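Local structure of thermotoga maritima TmcAL (Thermotoga maritima, 5Y0T) at residues A79-A83 against L171-Y175; D98-E104 against R187-R193; E277-F283 against C299-F305. The protein belongs to the HIGH nucleotidyl transferase family of the HUP clan and is modelled here with adenosine-5'-rp-alpha-thio-triphosphate in a pocket of its Rossmann-like fold. One frame throughout, in Å; residues are numbered along the deposited sequence.

Contact 1: residues A79-A83 against L171-Y175; sequences AGGFA and LGVEY
Each carbon of the Glu174 side chain, from CB to CD, lies against the 79-83 turn of helix 79-92. Its CB sits 3.5 Å from Ala83 CB; the axes of the two short segments come within 8.6 Å of each other. CG stands anti to the carbonyl carbon (chi1 -61°), and the chain bends at chi2 (-75°), which brings the carboxylate beside the bare backbone of Gly80, with Glu174 CD 3.8 Å from Gly80 CA. At the tip the two oxygens separate in their roles. Glu174 OE1 accepts from a water at 2.7 Å, and the same water donates to Gly80 O, so the two helices share a water-mediated link; Glu174 OE2 is held in a salt bridge with Arg143.

The rest of the contact is apolar. Leu171 CD2 fits between two side chains of the other helix, 3.8 Å from Ala79 CB and equally far from Phe82 CD1. Tyr175 brings CD1 to within 3.5 Å of Ala83 CB, and its hydroxyl reaches the edge of the Phe82 ring, near the ring plane, with Tyr175 OH 3.6 Å from Phe82 CE1. The helix segments run in broadly the same direction, crossing at -47°, and Ala79, Gly80 and Ala83, with Phe82 beside them, form the face on which the larger side chains of 171-175 rest.

Phe82 and Tyr175 both reach Val7, which places this helix pair against strand 3-8 of the mixed sheet, while Val173 packs on helix 108-120.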
loop_
_atom_site.group_PDB
_atom_site.type_symbol
_atom_site.label_atom_id
_atom_site.label_comp_id
_atom_site.label_asym_id
_atom_site.label_seq_id
_atom_site.Cartn_x
_atom_site.Cartn_y
_atom_site.Cartn_z
ATOM N N ALA A 79 17.285 18.969 -2.725
ATOM C CA ALA A 79 18.447 19.505 -2.026
ATOM C C ALA A 79 18.097 20.570 -0.979
ATOM O O ALA A 79 18.695 20.593 0.078
ATOM C CB ALA A 79 19.444 20.075 -3.041
ATOM N N GLY A 80 17.152 21.457 -1.289
ATOM C CA GLY A 80 16.754 22.510 -0.361
ATOM C C GLY A 80 16.269 21.968 0.981
ATOM O O GLY A 80 16.738 22.382 2.052
ATOM N N GLY A 81 15.323 21.035 0.932
ATOM C CA GLY A 81 14.786 20.460 2.148
ATOM C C GLY A 81 15.788 19.581 2.871
ATOM O O GLY A 81 15.862 19.584 4.101
ATOM N N PHE A 82 16.544 18.808 2.098
ATOM C CA PHE A 82 17.578 17.921 2.638
ATOM C C PHE A 82 18.597 18.743 3.433
ATOM O O PHE A 82 18.924 18.436 4.595
ATOM C CB PHE A 82 18.240 17.159 1.475
ATOM C CG PHE A 82 19.413 16.297 1.870
ATOM C CD1 PHE A 82 20.702 16.823 1.918
ATOM C CD2 PHE A 82 19.238 14.948 2.132
ATOM C CE1 PHE A 82 21.793 16.019 2.244
ATOM C CE2 PHE A 82 20.336 14.133 2.473
ATOM C CZ PHE A 82 21.612 14.678 2.522
ATOM N N ALA A 83 19.075 19.806 2.805
ATOM C CA ALA A 83 20.078 20.661 3.420
ATOM C C ALA A 83 19.522 21.312 4.673
ATOM O O ALA A 83 20.208 21.427 5.682
ATOM C CB ALA A 83 20.554 21.728 2.432
ATOM N N LEU A 171 24.064 21.694 -3.377
ATOM C CA LEU A 171 23.867 21.305 -1.985
ATOM C C LEU A 171 24.617 22.232 -1.043
ATOM O O LEU A 171 24.081 22.650 -0.015
ATOM C CB LEU A 171 24.322 19.863 -1.755
ATOM C CG LEU A 171 23.273 18.774 -1.919
ATOM C CD1 LEU A 171 23.940 17.415 -1.877
ATOM C CD2 LEU A 171 22.225 18.893 -0.813
ATOM N N GLY A 172 25.872 22.523 -1.385
ATOM C CA GLY A 172 26.699 23.413 -0.586
ATOM C C GLY A 172 26.055 24.763 -0.343
ATOM O O GLY A 172 26.044 25.270 0.784
ATOM N N VAL A 173 25.521 25.353 -1.404
ATOM C CA VAL A 173 24.850 26.641 -1.291
ATOM C C VAL A 173 23.643 26.491 -0.378
ATOM O O VAL A 173 23.386 27.343 0.472
ATOM C CB VAL A 173 24.428 27.182 -2.693
ATOM C CG1 VAL A 173 23.356 28.262 -2.579
ATOM C CG2 VAL A 173 25.655 27.706 -3.425
ATOM N N GLU A 174 22.920 25.386 -0.524
ATOM C CA GLU A 174 21.739 25.175 0.305
ATOM C C GLU A 174 22.104 24.963 1.780
ATOM O O GLU A 174 21.357 25.406 2.648
ATOM C CB GLU A 174 20.919 23.993 -0.200
ATOM C CG GLU A 174 20.373 24.152 -1.645
ATOM C CD GLU A 174 19.197 25.114 -1.765
ATOM O OE1 GLU A 174 18.880 25.822 -0.793
ATOM O OE2 GLU A 174 18.582 25.168 -2.854
ATOM N N TYR A 175 23.227 24.296 2.076
ATOM C CA TYR A 175 23.655 24.172 3.493
ATOM C C TYR A 175 23.902 25.552 4.093
ATOM O O TYR A 175 23.493 25.848 5.221
ATOM C CB TYR A 175 24.951 23.353 3.669
ATOM C CG TYR A 175 24.913 21.908 3.228
ATOM C CD1 TYR A 175 23.834 21.092 3.519
ATOM C CD2 TYR A 175 25.987 21.357 2.511
ATOM C CE1 TYR A 175 23.804 19.774 3.107
ATOM C CE2 TYR A 175 25.965 20.019 2.090
ATOM C CZ TYR A 175 24.875 19.243 2.390
ATOM O OH TYR A 175 24.831 17.939 1.969
HETATM O O HOH W 1 17.712 25.395 1.648
#

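Contact 2: residues D98-E104 against R187-R193; sequences DVVFGSE and RFHTIKR. With TAT (adenosine-5'-rp-alpha-thio-triphosphate), chain E.
Asp98 and Arg187 are neighbours on one face of the sheet, at one end of two parallel strands of this HUP-clan, Rossmann-like fold. Arg187 grips the carboxylate side-on: Arg187 NH2 reaches Asp98 OD1 at 2.9 Å on the syn side, and NE reaches Asp98 OD2 from above the carboxylate plane in an almost straight bond (176°). His189 NE2 donates to the anti lone pair of the same OD2 at 2.7 Å. From the 187-193 strand, two donors thus reach OD2 and one OD1, which together restrain the carboxylate's rotation.

Behind this group lies the parallel register. Backbone bonds alternate from Val99 N to Arg187 O through to Arg193 N and Ser103 O, and the short segments are twisted by 38°. On one face, Val99 and Phe188 lie side by side. Phe101 has CG between its backbone N and carbonyl carbon (chi1 54°); His189 O lies over one face of its ring, offset toward the rim, and Phe101 CE2 is 3.6 Å from Thr190 CG2. Helix 167-182 packs on Phe188, helix 108-120 on Phe101 and Thr190. Val100 and Ile191 meet on the other face, against helix 15-28.

At the far end the strands line the pocket of adenosine-5'-rp-alpha-thio-triphosphate. Gly102 N donates to its O3' at 3.0 Å, and Ile191 CD1 approaches the base at N3 (3.6 Å). Arg193 turns one guanidinium face to N7 and C5, offset toward the rim, and spans two phosphates: NH1 is 2.8 Å from O2B, with a weak bond to O2', and NH2 2.8 Å from O3G.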
loop_
_atom_site.group_PDB
_atom_site.type_symbol
_atom_site.label_atom_id
_atom_site.label_comp_id
_atom_site.label_asym_id
_atom_site.label_seq_id
_atom_site.Cartn_x
_atom_site.Cartn_y
_atom_site.Cartn_z
ATOM N N ASP A 98 32.032 23.595 12.825
ATOM C CA ASP A 98 32.557 23.545 11.469
ATOM C C ASP A 98 31.879 22.444 10.689
ATOM O O ASP A 98 31.731 21.333 11.181
ATOM C CB ASP A 98 34.071 23.282 11.436
ATOM C CG ASP A 98 34.890 24.411 12.023
ATOM O OD1 ASP A 98 35.108 24.411 13.254
ATOM O OD2 ASP A 98 35.347 25.279 11.245
ATOM N N VAL A 99 31.505 22.747 9.456
ATOM C CA VAL A 99 30.980 21.732 8.554
ATOM C C VAL A 99 31.779 21.747 7.257
ATOM O O VAL A 99 32.062 22.816 6.706
ATOM C CB VAL A 99 29.474 21.954 8.257
ATOM C CG1 VAL A 99 29.029 21.108 7.064
ATOM C CG2 VAL A 99 28.641 21.623 9.493
ATOM N N VAL A 100 32.167 20.562 6.800
ATOM C CA VAL A 100 32.945 20.393 5.579
ATOM C C VAL A 100 32.177 19.534 4.575
ATOM O O VAL A 100 31.772 18.416 4.902
ATOM C CB VAL A 100 34.301 19.708 5.859
ATOM C CG1 VAL A 100 35.082 19.541 4.568
ATOM C CG2 VAL A 100 35.112 20.500 6.885
ATOM N N PHE A 101 31.981 20.035 3.362
ATOM C CA PHE A 101 31.328 19.218 2.338
ATOM C C PHE A 101 32.191 19.119 1.088
ATOM O O PHE A 101 32.934 20.042 0.781
ATOM C CB PHE A 101 29.941 19.781 1.983
ATOM C CG PHE A 101 29.949 21.245 1.585
ATOM C CD1 PHE A 101 29.636 22.229 2.517
ATOM C CD2 PHE A 101 30.222 21.627 0.282
ATOM C CE1 PHE A 101 29.640 23.572 2.158
ATOM C CE2 PHE A 101 30.221 22.966 -0.081
ATOM C CZ PHE A 101 29.930 23.936 0.866
ATOM N N GLY A 102 32.073 18.004 0.367
ATOM C CA GLY A 102 32.770 17.830 -0.891
ATOM C C GLY A 102 32.177 18.741 -1.947
ATOM O O GLY A 102 30.963 18.964 -1.974
ATOM N N SER A 103 33.038 19.258 -2.818
ATOM C CA SER A 103 32.657 20.292 -3.779
ATOM C C SER A 103 33.341 20.069 -5.129
ATOM O O SER A 103 34.511 19.683 -5.185
ATOM C CB SER A 103 33.007 21.669 -3.195
ATOM O OG SER A 103 33.087 22.679 -4.181
ATOM N N GLU A 104 32.621 20.294 -6.226
ATOM C CA GLU A 104 33.242 20.163 -7.539
ATOM C C GLU A 104 34.233 21.296 -7.795
ATOM O O GLU A 104 35.305 21.089 -8.399
ATOM C CB GLU A 104 32.179 20.136 -8.652
ATOM C CG GLU A 104 31.286 18.882 -8.648
ATOM C CD GLU A 104 30.049 19.023 -7.771
ATOM O OE1 GLU A 104 29.937 20.032 -7.029
ATOM O OE2 GLU A 104 29.185 18.116 -7.820
ATOM N N ARG A 187 30.901 27.430 10.781
ATOM C CA ARG A 187 31.808 27.751 9.682
ATOM C C ARG A 187 31.779 26.642 8.633
ATOM O O ARG A 187 31.979 25.477 8.971
ATOM C CB ARG A 187 33.240 27.943 10.192
ATOM C CG ARG A 187 33.435 29.173 11.073
ATOM C CD ARG A 187 34.845 29.208 11.649
ATOM N NE ARG A 187 35.117 28.041 12.488
ATOM C CZ ARG A 187 35.247 28.083 13.808
ATOM N NH1 ARG A 187 35.164 29.244 14.445
ATOM N NH2 ARG A 187 35.501 26.974 14.488
ATOM N N PHE A 188 31.534 27.003 7.371
ATOM C CA PHE A 188 31.464 26.019 6.285
ATOM C C PHE A 188 32.758 25.984 5.472
ATOM O O PHE A 188 33.438 26.999 5.318
ATOM C CB PHE A 188 30.253 26.299 5.369
ATOM C CG PHE A 188 28.935 25.938 6.008
ATOM C CD1 PHE A 188 28.253 26.860 6.789
ATOM C CD2 PHE A 188 28.421 24.662 5.880
ATOM C CE1 PHE A 188 27.057 26.518 7.403
ATOM C CE2 PHE A 188 27.220 24.300 6.493
ATOM C CZ PHE A 188 26.537 25.225 7.250
ATOM N N HIS A 189 33.124 24.795 5.009
ATOM C CA HIS A 189 34.367 24.603 4.250
ATOM C C HIS A 189 34.082 23.650 3.102
ATOM O O HIS A 189 33.271 22.754 3.252
ATOM C CB HIS A 189 35.479 23.998 5.103
ATOM C CG HIS A 189 35.660 24.648 6.436
ATOM N ND1 HIS A 189 36.714 25.490 6.711
ATOM C CD2 HIS A 189 34.936 24.560 7.578
ATOM C CE1 HIS A 189 36.627 25.904 7.963
ATOM N NE2 HIS A 189 35.551 25.364 8.508
ATOM N N THR A 190 34.779 23.824 1.986
ATOM C CA THR A 190 34.736 22.858 0.892
ATOM C C THR A 190 36.012 22.040 0.895
ATOM O O THR A 190 37.058 22.513 1.338
ATOM C CB THR A 190 34.619 23.525 -0.511
ATOM O OG1 THR A 190 35.825 24.257 -0.792
ATOM C CG2 THR A 190 33.448 24.469 -0.581
ATOM N N ILE A 191 35.916 20.797 0.435
ATOM C CA ILE A 191 37.094 20.104 -0.055
ATOM C C ILE A 191 36.803 19.655 -1.483
ATOM O O ILE A 191 35.646 19.465 -1.855
ATOM C CB ILE A 191 37.495 18.900 0.850
ATOM C CG1 ILE A 191 36.342 17.895 1.017
ATOM C CG2 ILE A 191 37.975 19.403 2.205
ATOM C CD1 ILE A 191 36.433 16.707 0.078
ATOM N N LYS A 192 37.855 19.504 -2.285
ATOM C CA LYS A 192 37.688 19.121 -3.678
ATOM C C LYS A 192 37.260 17.660 -3.839
ATOM O O LYS A 192 37.935 16.762 -3.342
ATOM C CB LYS A 192 38.993 19.336 -4.451
ATOM C CG LYS A 192 38.890 18.963 -5.937
ATOM C CD LYS A 192 38.148 20.038 -6.738
ATOM C CE LYS A 192 38.070 19.673 -8.227
ATOM N NZ LYS A 192 37.029 18.612 -8.460
ATOM N N ARG A 193 36.170 17.419 -4.562
ATOM C CA ARG A 193 35.826 16.046 -4.954
ATOM C C ARG A 193 36.761 15.532 -6.022
ATOM O O ARG A 193 37.077 16.256 -6.961
ATOM C CB ARG A 193 34.393 15.953 -5.465
ATOM C CG ARG A 193 33.351 16.154 -4.382
ATOM C CD ARG A 193 31.957 16.118 -4.973
ATOM N NE ARG A 193 31.693 14.848 -5.637
ATOM C CZ ARG A 193 31.002 13.853 -5.088
ATOM N NH1 ARG A 193 30.504 13.987 -3.858
ATOM N NH2 ARG A 193 30.807 12.728 -5.770
HETATM N N1 TAT E . 35.927 12.974 -3.210
HETATM C C2 TAT E . 35.758 13.857 -2.207
HETATM N N3 TAT E . 34.650 13.912 -1.448
HETATM C C4 TAT E . 33.623 13.055 -1.663
HETATM C C5 TAT E . 33.739 12.050 -2.724
HETATM C C6 TAT E . 34.988 12.059 -3.522
HETATM N N6 TAT E . 35.180 11.171 -4.527
HETATM N N7 TAT E . 32.596 11.334 -2.709
HETATM C C8 TAT E . 31.812 11.825 -1.714
HETATM N N9 TAT E . 32.432 12.850 -1.095
HETATM P PA TAT E . 27.439 11.339 0.528
HETATM P PB TAT E . 27.591 11.546 -2.399
HETATM P PG TAT E . 28.317 9.876 -4.644
HETATM C "C1'" TAT E . 31.885 13.648 0.025
HETATM O O1A TAT E . 29.433 8.850 -4.743
HETATM O O1B TAT E . 26.244 11.699 -3.039
HETATM S S1G TAT E . 26.210 12.823 0.790
HETATM C "C2'" TAT E . 30.565 14.294 -0.392
HETATM O "O2'" TAT E . 30.769 15.458 -1.194
HETATM O O2A TAT E . 27.274 10.113 1.411
HETATM O O2B TAT E . 28.508 12.740 -2.322
HETATM O O2G TAT E . 26.944 9.268 -4.848
HETATM C "C3'" TAT E . 29.928 14.584 0.949
HETATM O "O3'" TAT E . 30.402 15.833 1.488
HETATM O O3A TAT E . 27.418 10.784 -0.988
HETATM O O3B TAT E . 28.383 10.312 -3.091
HETATM O O3G TAT E . 28.523 11.162 -5.408
HETATM C "C4'" TAT E . 30.432 13.437 1.819
HETATM O "O4'" TAT E . 31.549 12.840 1.148
HETATM C "C5'" TAT E . 29.359 12.363 2.026
HETATM O "O5'" TAT E . 28.929 11.906 0.743
#

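Contact 3: residues E277-F283 against C299-F305; sequences EGLEKRF and CVKAKRF
The Phe305 ring is covered on both faces: Leu279 CD2 lies over the centre of one, only 10° off the ring normal and 3.8 Å from the centroid, a CH-pi contact, while CG of the adjacent, poorly ordered Arg304 is modelled over the opposite face. At the edge, in the ring plane, Glu277 O comes 3.7 Å from Phe305 CZ.

The second flat group is the guanidinium of Arg282. After an anti chi2, a bend at chi3 (74°) turns it side-on to Val300 O, which takes two bonds: Arg282 NE at 2.8 Å, and NH2 at 2.9 Å from well above the carbonyl plane. A weak third bond runs from Arg282 NH2 to Cys299 O. These carbonyls belong to the end of helix 293-300, where the cation probably complements the negative end of the helix dipole. On the way, Arg282 CD passes 3.8 Å from Phe305 CE2.

Deeper in, Val300 CG1 lies 3.9 Å from Leu279 CD2 and also touches Phe283. Arg304 stays beyond salt-bridge distance of Glu277, whose OE2 pairs with Arg309.

Helix 279-289 is thus joined to the end of helix 293-300 and the turn after it, and the disulfide between Cys299 and Cys286 ties the same two helices covalently. Helix 307-318 packs against Leu279 and Phe283 with Leu313, and against Val300 with Ile310; Phe283 also meets the rings of Phe261, Phe269, Phe275 and Phe296.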
loop_
_atom_site.group_PDB
_atom_site.type_symbol
_atom_site.label_atom_id
_atom_site.label_comp_id
_atom_site.label_asym_id
_atom_site.label_seq_id
_atom_site.Cartn_x
_atom_site.Cartn_y
_atom_site.Cartn_z
ATOM N N GLU A 277 2.518 20.401 -11.594
ATOM C CA GLU A 277 2.835 20.287 -13.017
ATOM C C GLU A 277 2.246 19.050 -13.684
ATOM O O GLU A 277 2.890 18.448 -14.545
ATOM C CB GLU A 277 4.348 20.280 -13.227
ATOM C CG GLU A 277 5.062 21.531 -12.759
ATOM C CD GLU A 277 6.543 21.487 -13.079
ATOM O OE1 GLU A 277 6.898 21.500 -14.281
ATOM O OE2 GLU A 277 7.351 21.428 -12.130
ATOM N N GLY A 278 1.032 18.681 -13.290
ATOM C CA GLY A 278 0.352 17.539 -13.875
ATOM C C GLY A 278 0.868 16.168 -13.451
ATOM O O GLY A 278 0.506 15.163 -14.059
ATOM N N LEU A 279 1.692 16.111 -12.404
ATOM C CA LEU A 279 2.284 14.845 -11.978
ATOM C C LEU A 279 1.269 13.890 -11.357
ATOM O O LEU A 279 1.482 12.675 -11.362
ATOM C CB LEU A 279 3.429 15.092 -10.988
ATOM C CG LEU A 279 4.750 15.428 -11.683
ATOM C CD1 LEU A 279 5.713 16.148 -10.749
ATOM C CD2 LEU A 279 5.390 14.157 -12.225
ATOM N N GLU A 280 0.181 14.427 -10.812
ATOM C CA GLU A 280 -0.833 13.572 -10.205
ATOM C C GLU A 280 -1.416 12.670 -11.278
ATOM O O GLU A 280 -1.506 11.446 -11.092
ATOM C CB GLU A 280 -1.941 14.386 -9.528
ATOM C CG GLU A 280 -1.465 15.273 -8.384
ATOM C CD GLU A 280 -1.103 16.680 -8.846
ATOM O OE1 GLU A 280 -0.859 16.868 -10.055
ATOM O OE2 GLU A 280 -1.068 17.600 -8.004
ATOM N N LYS A 281 -1.777 13.272 -12.408
ATOM C CA LYS A 281 -2.364 12.523 -13.522
ATOM C C LYS A 281 -1.363 11.536 -14.102
ATOM O O LYS A 281 -1.724 10.419 -14.454
ATOM C CB LYS A 281 -2.875 13.468 -14.625
ATOM C CG LYS A 281 -3.576 12.753 -15.778
ATOM C CD LYS A 281 -4.203 13.746 -16.763
ATOM C CE LYS A 281 -5.025 13.036 -17.837
ATOM N NZ LYS A 281 -5.620 14.012 -18.815
ATOM N N ARG A 282 -0.097 11.936 -14.181
ATOM C CA ARG A 282 0.929 11.047 -14.716
ATOM C C ARG A 282 1.129 9.825 -13.808
ATOM O O ARG A 282 1.246 8.697 -14.297
ATOM C CB ARG A 282 2.252 11.810 -14.918
ATOM C CG ARG A 282 2.137 12.929 -15.975
ATOM C CD ARG A 282 3.463 13.636 -16.208
ATOM N NE ARG A 282 4.380 12.804 -16.977
ATOM C CZ ARG A 282 4.463 12.817 -18.302
ATOM N NH1 ARG A 282 3.686 13.634 -19.010
ATOM N NH2 ARG A 282 5.327 12.020 -18.918
ATOM N N PHE A 283 1.166 10.039 -12.497
ATOM C CA PHE A 283 1.261 8.909 -11.568
ATOM C C PHE A 283 0.042 8.000 -11.731
ATOM O O PHE A 283 0.176 6.787 -11.808
ATOM C CB PHE A 283 1.368 9.373 -10.106
ATOM C CG PHE A 283 2.771 9.359 -9.553
ATOM C CD1 PHE A 283 3.762 10.138 -10.130
ATOM C CD2 PHE A 283 3.099 8.575 -8.445
ATOM C CE1 PHE A 283 5.057 10.146 -9.622
ATOM C CE2 PHE A 283 4.394 8.575 -7.926
ATOM C CZ PHE A 283 5.376 9.352 -8.514
ATOM N N CYS A 299 7.502 5.907 -17.972
ATOM C CA CYS A 299 6.235 6.490 -18.400
ATOM C C CYS A 299 6.012 7.880 -17.796
ATOM O O CYS A 299 5.565 8.791 -18.486
ATOM C CB CYS A 299 5.065 5.563 -18.037
ATOM S SG CYS A 299 3.415 6.234 -18.419
ATOM N N VAL A 300 6.301 8.041 -16.507
ATOM C CA VAL A 300 6.090 9.324 -15.837
ATOM C C VAL A 300 7.135 10.343 -16.305
ATOM O O VAL A 300 6.835 11.528 -16.479
ATOM C CB VAL A 300 6.155 9.188 -14.297
ATOM C CG1 VAL A 300 6.023 10.557 -13.632
ATOM C CG2 VAL A 300 5.061 8.222 -13.779
ATOM N N LYS A 301 8.359 9.858 -16.509
ATOM C CA LYS A 301 9.492 10.687 -16.929
ATOM C C LYS A 301 9.247 11.446 -18.229
ATOM O O LYS A 301 8.744 10.906 -19.206
ATOM C CB LYS A 301 10.755 9.823 -17.090
ATOM C CG LYS A 301 11.956 10.545 -17.715
ATOM C CD LYS A 301 12.958 10.989 -16.645
ATOM C CE LYS A 301 14.123 11.769 -17.247
ATOM N NZ LYS A 301 13.669 13.023 -17.929
ATOM N N ALA A 302 9.625 12.713 -18.227
ATOM C CA ALA A 302 9.637 13.497 -19.448
ATOM C C ALA A 302 10.756 14.500 -19.321
ATOM O O ALA A 302 11.495 14.487 -18.332
ATOM C CB ALA A 302 8.306 14.190 -19.677
ATOM N N LYS A 303 10.863 15.368 -20.319
ATOM C CA LYS A 303 11.894 16.391 -20.356
ATOM C C LYS A 303 11.997 17.146 -19.031
ATOM O O LYS A 303 13.087 17.307 -18.484
ATOM C CB LYS A 303 11.613 17.365 -21.507
ATOM C CG LYS A 303 12.674 18.437 -21.708
ATOM C CD LYS A 303 12.290 19.386 -22.845
ATOM C CE LYS A 303 13.330 20.485 -23.017
ATOM N NZ LYS A 303 13.573 21.197 -21.727
ATOM N N ARG A 304 10.862 17.580 -18.494
ATOM C CA ARG A 304 10.889 18.449 -17.321
ATOM C C ARG A 304 11.009 17.701 -15.991
ATOM O O ARG A 304 11.086 18.339 -14.940
ATOM C CB ARG A 304 9.645 19.348 -17.297
ATOM C CG ARG A 304 8.316 18.615 -17.281
ATOM C CD ARG A 304 7.181 19.534 -17.728
ATOM N NE ARG A 304 5.872 18.894 -17.597
ATOM C CZ ARG A 304 5.370 18.022 -18.467
ATOM N NH1 ARG A 304 6.064 17.672 -19.542
ATOM N NH2 ARG A 304 4.171 17.491 -18.259
ATOM N N PHE A 305 11.039 16.367 -16.018
ATOM C CA PHE A 305 11.195 15.614 -14.767
ATOM C C PHE A 305 12.436 14.727 -14.747
ATOM O O PHE A 305 12.687 13.972 -15.681
ATOM C CB PHE A 305 9.961 14.755 -14.499
ATOM C CG PHE A 305 8.672 15.510 -14.583
ATOM C CD1 PHE A 305 8.443 16.606 -13.768
ATOM C CD2 PHE A 305 7.681 15.119 -15.476
ATOM C CE1 PHE A 305 7.252 17.308 -13.848
ATOM C CE2 PHE A 305 6.485 15.811 -15.553
ATOM C CZ PHE A 305 6.272 16.910 -14.742
#

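Contacts 1 and 2 are built from the same region: each helix of contact 1 is followed in the chain by a strand of contact 2, and the two touch where Gly172 CA packs 3.6 Å from Phe101 CZ. All three contacts are partly buried. Contact 1 lies nearest the middle, about 9 Å from the chain centre to its own, and relies on small residues, apolar packing and one water. Contact 2, a sheet pairing, adds many direct bonds and contacts adenosine-5'-rp-alpha-thio-triphosphate. Contact 3 is the most peripheral, its centre about 23 Å out; it joins a helix start to a helix end and the turn after it, through a carbonyl-gripping arginine and a sandwiched ring.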